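Local coordinates for protein beta-galactosidase (Bacillus circulans subsp. alkalophilus, PDB 3TTY) that hydrolyses terminal non-reducing beta-D-galactose residues from beta-D-galactosides, as a trimeric TIM-barrel glycoside hydrolase that binds galactose, at residues S46-Q51 with A84-M89; N113-S118 with D158-Q163; Q333-G338 with A620-N625; S418-Y423 with C543-D548. One frame throughout, in Å; residues are numbered along the deposited sequence.

Contact 1 of 4, residues S46-Q51 with A84-M89; sequences SWAKIQ and AHPAWM
Ala-84 meets Trp-47 through its carbonyl. Its O lies 3.5 Å from Trp-47 CB, and one water accepts from Trp-47 N and donates to that same O. His-85 follows with its backbone: CA comes within 3.6 Å of Trp-47 CE3. Its imidazole leads away from this contact, and ND1 bonds to Ser-114 OG. Pro-86 CD sits over one face of the Trp-47 indole, 3.7 Å from the centroid of the five-membered ring and 14° off the normal, a CH-pi contact. Pro-86 CB also rests 3.8 Å from Ala-48 CB. Both segments belong to loops that follow barrel strands, after 39-42 and after 75-79. Each carries a short helix at the C-terminal end of the TIM barrel, and Pro-86 is the N-cap residue of helix 87-92. Ser-188 and Tyr-192 of the second subunit bond to the backbone of Ala-48, so the site also borders a trimer interface. Trp-88 NE1 donates to Gln-51 O at 2.8 Å, with the acceptor near the indole plane. The Gln-51 chain runs extended from CG, with CG anti to the backbone N (chi1 -171°). This carries OE1 of Gln-51 into the ring plane of Trp-47, whose own NE1 donates to it at 3.0 Å. Met-89 bends at chi3, and its CE lies 3.8 Å from Trp-47 CZ2, with SD oblique to the six-membered ring in a Met-aromatic contact.

Contact 2 of 4, residues N113-S118 with D158-Q163; sequences NSCPNS and DNCEKQ. With ZN (zinc ion), chain G.
Cys-115 and Cys-160 meet through a shared metal. A zinc ion is held by Cys-160 SG at 2.3 Å and by Cys-115 SG, and the two sulfur atoms stand 3.8 Å apart. Cys-155 and Cys-157 supply the other two ligands, so the site is a four-cysteine zinc centre. The Cys-115 sulfur is anti to its own nitrogen (chi1 161°), which points it across to the helix. Cys-160 instead has SG anti to its carbonyl carbon, directed back at the loop.

Hydrogen bonds form a second shell around the metal. Asn-117 ND2 donates to Cys-160 SG at 3.3 Å, and the bond is nearly straight at 175°. The sulfur lies in the amide plane. The backbone N of Asn-117 makes a weaker bond of 3.2 Å to Cys-115 SG. Such N-H donors would be expected to offset some of the negative charge on the thiolates. Residues 115-118 form a type I beta turn, closed by Ser-118 N to Cys-115 O at 3.1 Å. The turn leads into helix 119-135, and the zinc ties it to the first turn of helix 158-172.

Van der Waals contacts extend the join along that helix. Asn-117 OD1 rests 3.4 Å from Gln-163 CG, with the two side chains crossing at about a right angle. Asn-117 O lies 3.9 Å from Asn-159 CB. Tyr-221 and Gln-225 of helix 215-243 also pack on Cys-160.

Contact 3 of 4, residues Q333-G338 with A620-N625; sequences QAVAHG and AERVKN
Arg-622 lays one face of its guanidinium over the backbone of Gly-338, with Gly-338 CA 3.6 Å above the plane and over its centre. Gly-338 has positive phi and is the C-prime residue of a Schellman motif that ends helix 326-336. This helix precedes barrel strand 339-344, and Arg-622 stands on strand 617-624, an outer strand of the antiparallel sheet in the C-terminal domain. The contact therefore seats that domain against a helix end of the TIM barrel.

The arginine departs from the strand with CG anti to the carbonyl carbon, then bends at chi3 (70°). This turn lets the flat group reach the helix end. Arg-622 NH1 donates to Val-335 O at 2.8 Å, with the acceptor tilted 25° from the guanidinium plane. Gly-338 N also donates to that oxygen, so the Schellman bond and the domain contact share one acceptor. The positive charge lies near the C-terminal end of the helix, whose dipole would be expected to favour it. A second partner, Asp-340, forms a salt bridge with NH2.

Ala-620 fills the other end of the contact. Its CB comes within 3.9 Å of His-337 CE1 and 4.4 Å of Ala-336 CB. The His-337 ring is held by a bond from NE2 to Glu-618. Between the two ends, Arg-622 CG packs 3.5 Å from Ala-336 O. One water donates to Ala-336 O at 2.9 Å and to Glu-621 O at 3.0 Å.

Contact 4 of 4, residues S418-Y423 with C543-D548; sequences SIALNY and CGILCD
A type I beta turn at 418-421, in the loop between helices 405-413 and 423-435, packs on a corner where strand 540-544 gives way to strand 546-552. No direct hydrogen bond crosses between the two segments. The contact is made by aliphatic side chains, which also meet a backbone carbonyl, and by one water.

Ile-545 sits at the corner, with positive phi (71°). Its CG2 is anti to the backbone N and is set 3.5 Å from Ala-420 O, while the same methyl lies 4.2 Å from Ala-420 CB. Leu-546 is the next residue and also faces the turn. Its CD1 meets Leu-421 CD2 at 3.9 Å, and the two leucine side chains cross at about a right angle. Leu-546 CD2 extends the apolar patch to Ser-418 CB at 4.3 Å.

Both segments lie in the trimerisation domain. The strands before and after Ile-545 belong to different sheets, so the turn packs where the chain passes from the large mixed sheet to the two-stranded one. The same turn touches the third subunit, where Tyr-318 of that subunit packs on Ser-418 and Ala-420, and Pro-317 of that subunit packs on Ile-419.

Ser-418 provides the polar link. Ser-418 OG accepts from Ala-420 N at 2.7 Å, which makes an ST turn inside the beta turn. Ser-418 OG then donates to a water at 2.6 Å. That water donates in turn to Ile-545 O at 2.8 Å, and so bridges the turn to the corner. Turn closure itself comes from Leu-421 N, which donates to Ser-418 O.

Contacts 1 and 3 are buried, while contacts 2 and 4 are partly so. Contacts 1 and 2 both belong to the barrel domain and touch through His-85 and Ser-114, with centres about 19 Å apart. Their chemistry differs: contact 1 is aromatic and proline packing with one indole hydrogen bond, contact 2 is metal coordination. Contact 3 joins the barrel to the C-terminal domain by an arginine set on a helix end. Contact 4 stays within the trimerisation domain and relies on aliphatic groups and a water. It is nested between the segments of contact 3. Contacts 1 and 4 pack on other subunits, contact 2 reaches one through Glu-161, and no other chain touches contact 3.

Contact 1 of 4, residues S46-Q51 with A84-M89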
loop_
_atom_site.group_PDB
_atom_site.type_symbol
_atom_site.label_atom_id
_atom_site.label_comp_id
_atom_site.label_asym_id
_atom_site.label_seq_id
_atom_site.Cartn_x
_atom_site.Cartn_y
_atom_site.Cartn_z
ATOM N N SER A 46 -29.080 -17.516 -9.868
ATOM C CA SER A 46 -30.476 -17.408 -9.486
ATOM C C SER A 46 -30.842 -18.383 -8.378
ATOM O O SER A 46 -31.991 -18.823 -8.275
ATOM C CB SER A 46 -31.378 -17.614 -10.704
ATOM O OG SER A 46 -31.623 -16.381 -11.348
ATOM N N TRP A 47 -29.864 -18.715 -7.547
ATOM C CA TRP A 47 -30.112 -19.635 -6.467
ATOM C C TRP A 47 -31.277 -19.105 -5.622
ATOM O O TRP A 47 -32.241 -19.820 -5.377
ATOM C CB TRP A 47 -28.845 -19.840 -5.642
ATOM C CG TRP A 47 -28.912 -21.001 -4.714
ATOM C CD1 TRP A 47 -30.038 -21.630 -4.253
ATOM C CD2 TRP A 47 -27.799 -21.688 -4.133
ATOM N NE1 TRP A 47 -29.685 -22.662 -3.404
ATOM C CE2 TRP A 47 -28.319 -22.716 -3.318
ATOM C CE3 TRP A 47 -26.416 -21.519 -4.204
ATOM C CZ2 TRP A 47 -27.495 -23.589 -2.609
ATOM C CZ3 TRP A 47 -25.603 -22.379 -3.492
ATOM C CH2 TRP A 47 -26.145 -23.400 -2.707
ATOM N N ALA A 48 -31.212 -17.843 -5.222
ATOM C CA ALA A 48 -32.257 -17.278 -4.376
ATOM C C ALA A 48 -33.611 -17.164 -5.086
ATOM O O ALA A 48 -34.657 -17.300 -4.457
ATOM C CB ALA A 48 -31.830 -15.926 -3.795
ATOM N N LYS A 49 -33.605 -16.929 -6.391
ATOM C CA LYS A 49 -34.878 -16.893 -7.114
ATOM C C LYS A 49 -35.553 -18.262 -7.084
ATOM O O LYS A 49 -36.773 -18.382 -6.964
ATOM C CB LYS A 49 -34.685 -16.434 -8.559
ATOM C CG LYS A 49 -36.010 -16.178 -9.290
ATOM C CD LYS A 49 -35.774 -15.613 -10.671
ATOM C CE LYS A 49 -37.097 -15.261 -11.364
ATOM N NZ LYS A 49 -38.022 -14.467 -10.516
ATOM N N ILE A 50 -34.744 -19.303 -7.179
ATOM C CA ILE A 50 -35.266 -20.654 -7.158
ATOM C C ILE A 50 -35.656 -21.057 -5.751
ATOM O O ILE A 50 -36.763 -21.549 -5.515
ATOM C CB ILE A 50 -34.222 -21.651 -7.677
ATOM C CG1 ILE A 50 -33.949 -21.391 -9.164
ATOM C CG2 ILE A 50 -34.689 -23.071 -7.413
ATOM C CD1 ILE A 50 -32.685 -22.047 -9.681
ATOM N N GLN A 51 -34.753 -20.848 -4.805
ATOM C CA GLN A 51 -34.981 -21.377 -3.465
ATOM C C GLN A 51 -35.008 -20.298 -2.380
ATOM O O GLN A 51 -33.975 -19.726 -2.035
ATOM C CB GLN A 51 -33.936 -22.443 -3.152
ATOM C CG GLN A 51 -34.189 -23.230 -1.859
ATOM C CD GLN A 51 -32.966 -24.034 -1.430
ATOM O OE1 GLN A 51 -32.002 -24.171 -2.183
ATOM N NE2 GLN A 51 -32.994 -24.547 -0.209
ATOM N N ALA A 84 -23.278 -18.428 -6.220
ATOM C CA ALA A 84 -23.587 -17.406 -5.229
ATOM C C ALA A 84 -24.790 -17.866 -4.424
ATOM O O ALA A 84 -25.863 -18.086 -4.992
ATOM C CB ALA A 84 -23.880 -16.060 -5.895
ATOM N N HIS A 85 -24.603 -18.026 -3.112
ATOM C CA HIS A 85 -25.658 -18.532 -2.250
ATOM C C HIS A 85 -26.663 -17.433 -1.898
ATOM O O HIS A 85 -26.386 -16.266 -2.097
ATOM C CB HIS A 85 -25.058 -19.190 -0.993
ATOM C CG HIS A 85 -24.183 -18.285 -0.181
ATOM N ND1 HIS A 85 -22.831 -18.497 -0.026
ATOM C CD2 HIS A 85 -24.472 -17.168 0.536
ATOM C CE1 HIS A 85 -22.322 -17.550 0.742
ATOM N NE2 HIS A 85 -23.297 -16.731 1.096
ATOM N N PRO A 86 -27.853 -17.812 -1.418
ATOM C CA PRO A 86 -28.885 -16.833 -1.046
ATOM C C PRO A 86 -28.591 -16.077 0.251
ATOM O O PRO A 86 -27.989 -16.619 1.176
ATOM C CB PRO A 86 -30.140 -17.693 -0.872
ATOM C CG PRO A 86 -29.894 -18.901 -1.713
ATOM C CD PRO A 86 -28.408 -19.172 -1.546
ATOM N N ALA A 87 -29.036 -14.828 0.322
ATOM C CA ALA A 87 -28.868 -14.029 1.532
ATOM C C ALA A 87 -29.460 -14.723 2.762
ATOM O O ALA A 87 -28.900 -14.619 3.855
ATOM C CB ALA A 87 -29.474 -12.640 1.350
ATOM N N TRP A 88 -30.581 -15.428 2.597
ATOM C CA TRP A 88 -31.198 -16.128 3.736
ATOM C C TRP A 88 -30.332 -17.285 4.214
ATOM O O TRP A 88 -30.352 -17.653 5.389
ATOM C CB TRP A 88 -32.615 -16.630 3.417
ATOM C CG TRP A 88 -32.689 -17.731 2.380
ATOM C CD1 TRP A 88 -33.042 -17.592 1.066
ATOM C CD2 TRP A 88 -32.435 -19.136 2.576
ATOM N NE1 TRP A 88 -33.004 -18.813 0.432
ATOM C CE2 TRP A 88 -32.641 -19.775 1.337
ATOM C CE3 TRP A 88 -32.059 -19.911 3.678
ATOM C CZ2 TRP A 88 -32.482 -21.154 1.171
ATOM C CZ3 TRP A 88 -31.892 -21.283 3.507
ATOM C CH2 TRP A 88 -32.103 -21.886 2.265
ATOM N N MET A 89 -29.561 -17.860 3.310
ATOM C CA MET A 89 -28.741 -18.997 3.682
ATOM C C MET A 89 -27.543 -18.485 4.480
ATOM O O MET A 89 -27.158 -19.063 5.505
ATOM C CB MET A 89 -28.299 -19.780 2.436
ATOM C CG MET A 89 -27.496 -21.039 2.753
ATOM S SD MET A 89 -27.119 -21.966 1.282
ATOM C CE MET A 89 -28.737 -22.549 0.832
HETATM O O HOH W 1 -26.853 -18.142 -7.583
#

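Contact 2 of 4, residues N113-S118 with D158-Q163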
loop_
_atom_site.group_PDB
_atom_site.type_symbol
_atom_site.label_atom_id
_atom_site.label_comp_id
_atom_site.label_asym_id
_atom_site.label_seq_id
_atom_site.Cartn_x
_atom_site.Cartn_y
_atom_site.Cartn_z
ATOM N N ASN A 113 -17.896 -17.374 -3.017
ATOM C CA ASN A 113 -17.232 -17.322 -1.728
ATOM C C ASN A 113 -17.916 -18.193 -0.656
ATOM O O ASN A 113 -17.890 -17.857 0.527
ATOM C CB ASN A 113 -17.113 -15.855 -1.265
ATOM C CG ASN A 113 -18.469 -15.139 -1.241
ATOM O OD1 ASN A 113 -19.520 -15.783 -1.370
ATOM N ND2 ASN A 113 -18.451 -13.811 -1.064
ATOM N N SER A 114 -18.532 -19.304 -1.061
ATOM C CA SER A 114 -19.069 -20.247 -0.080
ATOM C C SER A 114 -17.944 -21.116 0.491
ATOM O O SER A 114 -17.045 -21.528 -0.231
ATOM C CB SER A 114 -20.157 -21.134 -0.693
ATOM O OG SER A 114 -21.297 -20.370 -1.072
ATOM N N CYS A 115 -17.969 -21.386 1.790
ATOM C CA CYS A 115 -16.930 -22.244 2.345
ATOM C C CYS A 115 -17.065 -23.627 1.720
ATOM O O CYS A 115 -18.126 -24.244 1.802
ATOM C CB CYS A 115 -17.017 -22.326 3.872
ATOM S SG CYS A 115 -16.129 -23.752 4.541
ATOM N N PRO A 116 -15.992 -24.116 1.083
ATOM C CA PRO A 116 -16.052 -25.390 0.358
ATOM C C PRO A 116 -16.127 -26.572 1.322
ATOM O O PRO A 116 -16.390 -27.689 0.906
ATOM C CB PRO A 116 -14.732 -25.412 -0.411
ATOM C CG PRO A 116 -13.808 -24.632 0.444
ATOM C CD PRO A 116 -14.635 -23.543 1.077
ATOM N N ASN A 117 -15.901 -26.321 2.603
ATOM C CA ASN A 117 -16.019 -27.372 3.597
ATOM C C ASN A 117 -17.260 -27.206 4.455
ATOM O O ASN A 117 -17.328 -27.722 5.565
ATOM C CB ASN A 117 -14.757 -27.447 4.458
ATOM C CG ASN A 117 -13.637 -28.177 3.756
ATOM O OD1 ASN A 117 -13.804 -29.328 3.346
ATOM N ND2 ASN A 117 -12.504 -27.503 3.567
ATOM N N SER A 118 -18.247 -26.498 3.915
ATOM C CA SER A 118 -19.472 -26.179 4.644
ATOM C C SER A 118 -20.551 -27.253 4.497
ATOM O O SER A 118 -20.945 -27.607 3.390
ATOM C CB SER A 118 -20.009 -24.824 4.186
ATOM O OG SER A 118 -21.377 -24.673 4.511
ATOM N N ASP A 158 -13.018 -22.322 10.822
ATOM C CA ASP A 158 -12.862 -23.504 11.662
ATOM C C ASP A 158 -13.051 -24.850 10.961
ATOM O O ASP A 158 -12.317 -25.804 11.223
ATOM C CB ASP A 158 -13.819 -23.426 12.832
ATOM C CG ASP A 158 -13.097 -23.353 14.126
ATOM O OD1 ASP A 158 -12.668 -22.229 14.484
ATOM O OD2 ASP A 158 -12.923 -24.428 14.753
ATOM N N ASN A 159 -14.050 -24.932 10.090
ATOM C CA ASN A 159 -14.310 -26.165 9.367
ATOM C C ASN A 159 -13.194 -26.524 8.395
ATOM O O ASN A 159 -12.811 -27.695 8.278
ATOM C CB ASN A 159 -15.684 -26.109 8.687
ATOM C CG ASN A 159 -16.819 -26.166 9.698
ATOM O OD1 ASN A 159 -16.652 -26.714 10.791
ATOM N ND2 ASN A 159 -17.960 -25.591 9.358
ATOM N N CYS A 160 -12.661 -25.520 7.705
ATOM C CA CYS A 160 -11.533 -25.759 6.827
ATOM C C CYS A 160 -10.340 -26.174 7.662
ATOM O O CYS A 160 -9.600 -27.068 7.281
ATOM C CB CYS A 160 -11.209 -24.530 5.975
ATOM S SG CYS A 160 -12.345 -24.320 4.585
ATOM N N GLU A 161 -10.170 -25.538 8.816
ATOM C CA GLU A 161 -9.017 -25.823 9.658
ATOM C C GLU A 161 -9.066 -27.274 10.138
ATOM O O GLU A 161 -8.084 -28.013 10.007
ATOM C CB GLU A 161 -8.952 -24.853 10.840
ATOM C CG GLU A 161 -7.611 -24.804 11.526
ATOM C CD GLU A 161 -7.425 -23.531 12.331
ATOM O OE1 GLU A 161 -6.522 -22.739 11.975
ATOM O OE2 GLU A 161 -8.183 -23.331 13.311
ATOM N N LYS A 162 -10.218 -27.690 10.664
ATOM C CA LYS A 162 -10.387 -29.077 11.092
ATOM C C LYS A 162 -10.216 -30.054 9.935
ATOM O O LYS A 162 -9.626 -31.125 10.082
ATOM C CB LYS A 162 -11.759 -29.299 11.708
ATOM C CG LYS A 162 -12.033 -28.521 12.979
ATOM C CD LYS A 162 -13.441 -28.841 13.408
ATOM C CE LYS A 162 -13.960 -27.926 14.490
ATOM N NZ LYS A 162 -15.437 -28.157 14.600
ATOM N N GLN A 163 -10.747 -29.690 8.782
ATOM C CA GLN A 163 -10.688 -30.598 7.650
ATOM C C GLN A 163 -9.262 -30.627 7.085
ATOM O O GLN A 163 -8.805 -31.658 6.603
ATOM C CB GLN A 163 -11.749 -30.229 6.608
ATOM C CG GLN A 163 -11.886 -31.221 5.473
ATOM C CD GLN A 163 -12.149 -32.661 5.937
ATOM O OE1 GLN A 163 -12.787 -32.910 6.977
ATOM N NE2 GLN A 163 -11.664 -33.615 5.148
HETATM ZN ZN ZN G . -13.981 -22.861 5.301
#

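Contact 3 of 4, residues Q333-G338 with A620-N625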
loop_
_atom_site.group_PDB
_atom_site.type_symbol
_atom_site.label_atom_id
_atom_site.label_comp_id
_atom_site.label_asym_id
_atom_site.label_seq_id
_atom_site.Cartn_x
_atom_site.Cartn_y
_atom_site.Cartn_z
ATOM N N GLN A 333 -8.485 -16.209 -32.290
ATOM C CA GLN A 333 -7.277 -16.588 -31.582
ATOM C C GLN A 333 -7.587 -17.755 -30.640
ATOM O O GLN A 333 -6.813 -18.705 -30.555
ATOM C CB GLN A 333 -6.649 -15.418 -30.820
ATOM C CG GLN A 333 -5.207 -15.704 -30.379
ATOM C CD GLN A 333 -4.662 -14.643 -29.446
ATOM O OE1 GLN A 333 -5.401 -14.070 -28.639
ATOM N NE2 GLN A 333 -3.359 -14.370 -29.552
ATOM N N ALA A 334 -8.719 -17.686 -29.948
ATOM C CA ALA A 334 -9.141 -18.783 -29.093
ATOM C C ALA A 334 -9.332 -20.056 -29.912
ATOM O O ALA A 334 -8.802 -21.119 -29.566
ATOM C CB ALA A 334 -10.399 -18.432 -28.354
ATOM N N VAL A 335 -10.072 -19.949 -31.010
ATOM C CA VAL A 335 -10.337 -21.114 -31.841
ATOM C C VAL A 335 -9.029 -21.736 -32.329
ATOM O O VAL A 335 -8.867 -22.958 -32.324
ATOM C CB VAL A 335 -11.224 -20.754 -33.049
ATOM C CG1 VAL A 335 -11.451 -21.988 -33.927
ATOM C CG2 VAL A 335 -12.547 -20.155 -32.572
ATOM N N ALA A 336 -8.100 -20.874 -32.736
ATOM C CA ALA A 336 -6.786 -21.278 -33.222
ATOM C C ALA A 336 -6.046 -22.152 -32.206
ATOM O O ALA A 336 -5.207 -22.974 -32.575
ATOM C CB ALA A 336 -5.958 -20.040 -33.536
ATOM N N HIS A 337 -6.349 -21.966 -30.924
ATOM C CA HIS A 337 -5.636 -22.700 -29.887
ATOM C C HIS A 337 -6.420 -23.841 -29.264
ATOM O O HIS A 337 -5.951 -24.465 -28.321
ATOM C CB HIS A 337 -5.057 -21.754 -28.837
ATOM C CG HIS A 337 -3.988 -20.863 -29.384
ATOM N ND1 HIS A 337 -2.718 -21.318 -29.668
ATOM C CD2 HIS A 337 -4.012 -19.562 -29.751
ATOM C CE1 HIS A 337 -1.998 -20.328 -30.161
ATOM N NE2 HIS A 337 -2.758 -19.250 -30.218
ATOM N N GLY A 338 -7.585 -24.151 -29.825
ATOM C CA GLY A 338 -8.309 -25.342 -29.418
ATOM C C GLY A 338 -9.753 -25.115 -29.027
ATOM O O GLY A 338 -10.462 -26.057 -28.702
ATOM N N ALA A 620 -0.902 -20.247 -36.086
ATOM C CA ALA A 620 -1.041 -21.448 -35.281
ATOM C C ALA A 620 -1.818 -22.491 -36.062
ATOM O O ALA A 620 -2.581 -22.158 -36.966
ATOM C CB ALA A 620 -1.733 -21.131 -33.963
ATOM N N GLU A 621 -1.641 -23.757 -35.702
ATOM C CA GLU A 621 -2.178 -24.834 -36.508
ATOM C C GLU A 621 -3.052 -25.788 -35.714
ATOM O O GLU A 621 -2.705 -26.183 -34.603
ATOM C CB GLU A 621 -1.037 -25.626 -37.168
ATOM C CG GLU A 621 -1.527 -26.789 -38.046
ATOM C CD GLU A 621 -0.419 -27.781 -38.404
ATOM O OE1 GLU A 621 0.253 -28.280 -37.476
ATOM O OE2 GLU A 621 -0.213 -28.054 -39.611
ATOM N N ARG A 622 -4.187 -26.153 -36.296
ATOM C CA ARG A 622 -4.967 -27.284 -35.824
ATOM C C ARG A 622 -5.124 -28.266 -36.982
ATOM O O ARG A 622 -5.263 -27.862 -38.136
ATOM C CB ARG A 622 -6.336 -26.837 -35.296
ATOM C CG ARG A 622 -6.282 -25.968 -34.043
ATOM C CD ARG A 622 -7.676 -25.502 -33.602
ATOM N NE ARG A 622 -8.491 -26.591 -33.071
ATOM C CZ ARG A 622 -9.734 -26.462 -32.615
ATOM N NH1 ARG A 622 -10.335 -25.281 -32.608
ATOM N NH2 ARG A 622 -10.387 -27.524 -32.178
ATOM N N VAL A 623 -5.112 -29.554 -36.662
ATOM C CA VAL A 623 -5.120 -30.608 -37.662
ATOM C C VAL A 623 -6.267 -31.574 -37.421
ATOM O O VAL A 623 -6.495 -32.023 -36.300
ATOM C CB VAL A 623 -3.792 -31.396 -37.638
ATOM C CG1 VAL A 623 -3.876 -32.611 -38.544
ATOM C CG2 VAL A 623 -2.622 -30.494 -38.029
ATOM N N LYS A 624 -6.996 -31.893 -38.478
ATOM C CA LYS A 624 -8.142 -32.784 -38.368
ATOM C C LYS A 624 -8.008 -33.844 -39.452
ATOM O O LYS A 624 -8.104 -33.545 -40.645
ATOM C CB LYS A 624 -9.447 -32.000 -38.530
ATOM C CG LYS A 624 -10.725 -32.824 -38.359
ATOM C CD LYS A 624 -11.943 -31.965 -38.694
ATOM C CE LYS A 624 -13.211 -32.480 -38.038
ATOM N NZ LYS A 624 -14.284 -31.440 -38.105
ATOM N N ASN A 625 -7.748 -35.074 -39.021
ATOM C CA ASN A 625 -7.451 -36.179 -39.932
ATOM C C ASN A 625 -6.261 -35.920 -40.881
ATOM O O ASN A 625 -5.098 -35.932 -40.456
ATOM C CB ASN A 625 -8.720 -36.590 -40.673
ATOM C CG ASN A 625 -9.788 -37.108 -39.724
ATOM O OD1 ASN A 625 -10.902 -36.576 -39.660
ATOM N ND2 ASN A 625 -9.439 -38.140 -38.956
HETATM O O HOH W 2 -2.786 -24.448 -32.179
#

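Contact 4 of 4, residues S418-Y423 with C543-D548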
loop_
_atom_site.group_PDB
_atom_site.type_symbol
_atom_site.label_atom_id
_atom_site.label_comp_id
_atom_site.label_asym_id
_atom_site.label_seq_id
_atom_site.Cartn_x
_atom_site.Cartn_y
_atom_site.Cartn_z
ATOM N N SER A 418 14.912 -14.041 -4.955
ATOM C CA SER A 418 14.635 -12.700 -5.480
ATOM C C SER A 418 13.152 -12.405 -5.682
ATOM O O SER A 418 12.446 -13.171 -6.329
ATOM C CB SER A 418 15.326 -12.492 -6.826
ATOM O OG SER A 418 14.772 -11.362 -7.484
ATOM N N ILE A 419 12.690 -11.267 -5.179
ATOM C CA ILE A 419 11.329 -10.842 -5.480
ATOM C C ILE A 419 11.159 -10.415 -6.940
ATOM O O ILE A 419 10.051 -10.129 -7.377
ATOM C CB ILE A 419 10.847 -9.736 -4.529
ATOM C CG1 ILE A 419 11.747 -8.509 -4.629
ATOM C CG2 ILE A 419 10.812 -10.263 -3.098
ATOM C CD1 ILE A 419 11.188 -7.283 -3.906
ATOM N N ALA A 420 12.249 -10.387 -7.700
ATOM C CA ALA A 420 12.155 -10.098 -9.136
ATOM C C ALA A 420 11.974 -11.366 -9.965
ATOM O O ALA A 420 11.843 -11.301 -11.183
ATOM C CB ALA A 420 13.362 -9.314 -9.626
ATOM N N LEU A 421 11.958 -12.519 -9.305
ATOM C CA LEU A 421 11.654 -13.771 -9.998
ATOM C C LEU A 421 10.156 -13.959 -10.080
ATOM O O LEU A 421 9.461 -14.022 -9.064
ATOM C CB LEU A 421 12.311 -14.984 -9.319
ATOM C CG LEU A 421 12.009 -16.355 -9.941
ATOM C CD1 LEU A 421 12.465 -16.428 -11.398
ATOM C CD2 LEU A 421 12.609 -17.507 -9.107
ATOM N N ASN A 422 9.658 -14.019 -11.304
ATOM C CA ASN A 422 8.246 -14.258 -11.538
ATOM C C ASN A 422 8.114 -15.478 -12.434
ATOM O O ASN A 422 8.522 -15.449 -13.603
ATOM C CB ASN A 422 7.614 -13.018 -12.179
ATOM C CG ASN A 422 6.140 -13.195 -12.480
ATOM O OD1 ASN A 422 5.743 -14.115 -13.197
ATOM N ND2 ASN A 422 5.317 -12.304 -11.935
ATOM N N TYR A 423 7.577 -16.559 -11.874
ATOM C CA TYR A 423 7.512 -17.849 -12.569
ATOM C C TYR A 423 6.834 -17.749 -13.923
ATOM O O TYR A 423 7.409 -18.138 -14.949
ATOM C CB TYR A 423 6.801 -18.888 -11.706
ATOM C CG TYR A 423 6.620 -20.262 -12.332
ATOM C CD1 TYR A 423 7.674 -20.918 -12.948
ATOM C CD2 TYR A 423 5.398 -20.921 -12.251
ATOM C CE1 TYR A 423 7.513 -22.191 -13.494
ATOM C CE2 TYR A 423 5.223 -22.185 -12.778
ATOM C CZ TYR A 423 6.284 -22.814 -13.401
ATOM O OH TYR A 423 6.099 -24.060 -13.947
ATOM N N CYS A 543 21.550 -10.636 -19.966
ATOM C CA CYS A 543 20.731 -11.513 -19.142
ATOM C C CYS A 543 20.567 -10.868 -17.783
ATOM O O CYS A 543 21.288 -9.933 -17.456
ATOM C CB CYS A 543 21.364 -12.899 -19.008
ATOM S SG CYS A 543 22.903 -12.909 -18.060
ATOM N N GLY A 544 19.628 -11.362 -16.984
ATOM C CA GLY A 544 19.320 -10.699 -15.733
ATOM C C GLY A 544 18.533 -11.489 -14.706
ATOM O O GLY A 544 18.322 -12.695 -14.841
ATOM N N ILE A 545 18.110 -10.776 -13.667
ATOM C CA ILE A 545 17.292 -11.328 -12.599
ATOM C C ILE A 545 18.081 -12.276 -11.705
ATOM O O ILE A 545 18.429 -11.914 -10.584
ATOM C CB ILE A 545 16.016 -11.978 -13.133
ATOM C CG1 ILE A 545 15.315 -11.022 -14.101
ATOM C CG2 ILE A 545 15.086 -12.330 -11.977
ATOM C CD1 ILE A 545 13.914 -11.465 -14.511
ATOM N N LEU A 546 18.375 -13.479 -12.187
ATOM C CA LEU A 546 19.212 -14.397 -11.414
ATOM C C LEU A 546 20.332 -14.975 -12.259
ATOM O O LEU A 546 20.155 -15.227 -13.440
ATOM C CB LEU A 546 18.373 -15.527 -10.800
ATOM C CG LEU A 546 17.479 -15.155 -9.611
ATOM C CD1 LEU A 546 16.181 -15.965 -9.611
ATOM C CD2 LEU A 546 18.213 -15.308 -8.289
ATOM N N CYS A 547 21.486 -15.194 -11.644
ATOM C CA CYS A 547 22.612 -15.812 -12.331
ATOM C C CYS A 547 23.073 -17.033 -11.557
ATOM O O CYS A 547 23.575 -16.913 -10.440
ATOM C CB CYS A 547 23.774 -14.828 -12.483
ATOM S SG CYS A 547 23.464 -13.424 -13.605
ATOM N N ASP A 548 22.891 -18.208 -12.149
ATOM C CA ASP A 548 23.429 -19.435 -11.572
ATOM C C ASP A 548 24.929 -19.520 -11.840
ATOM O O ASP A 548 25.365 -19.327 -12.970
ATOM C CB ASP A 548 22.737 -20.648 -12.193
ATOM C CG ASP A 548 22.050 -21.515 -11.162
ATOM O OD1 ASP A 548 22.285 -21.287 -9.950
ATOM O OD2 ASP A 548 21.292 -22.428 -11.562
HETATM O O HOH W 3 16.917 -10.514 -8.744
#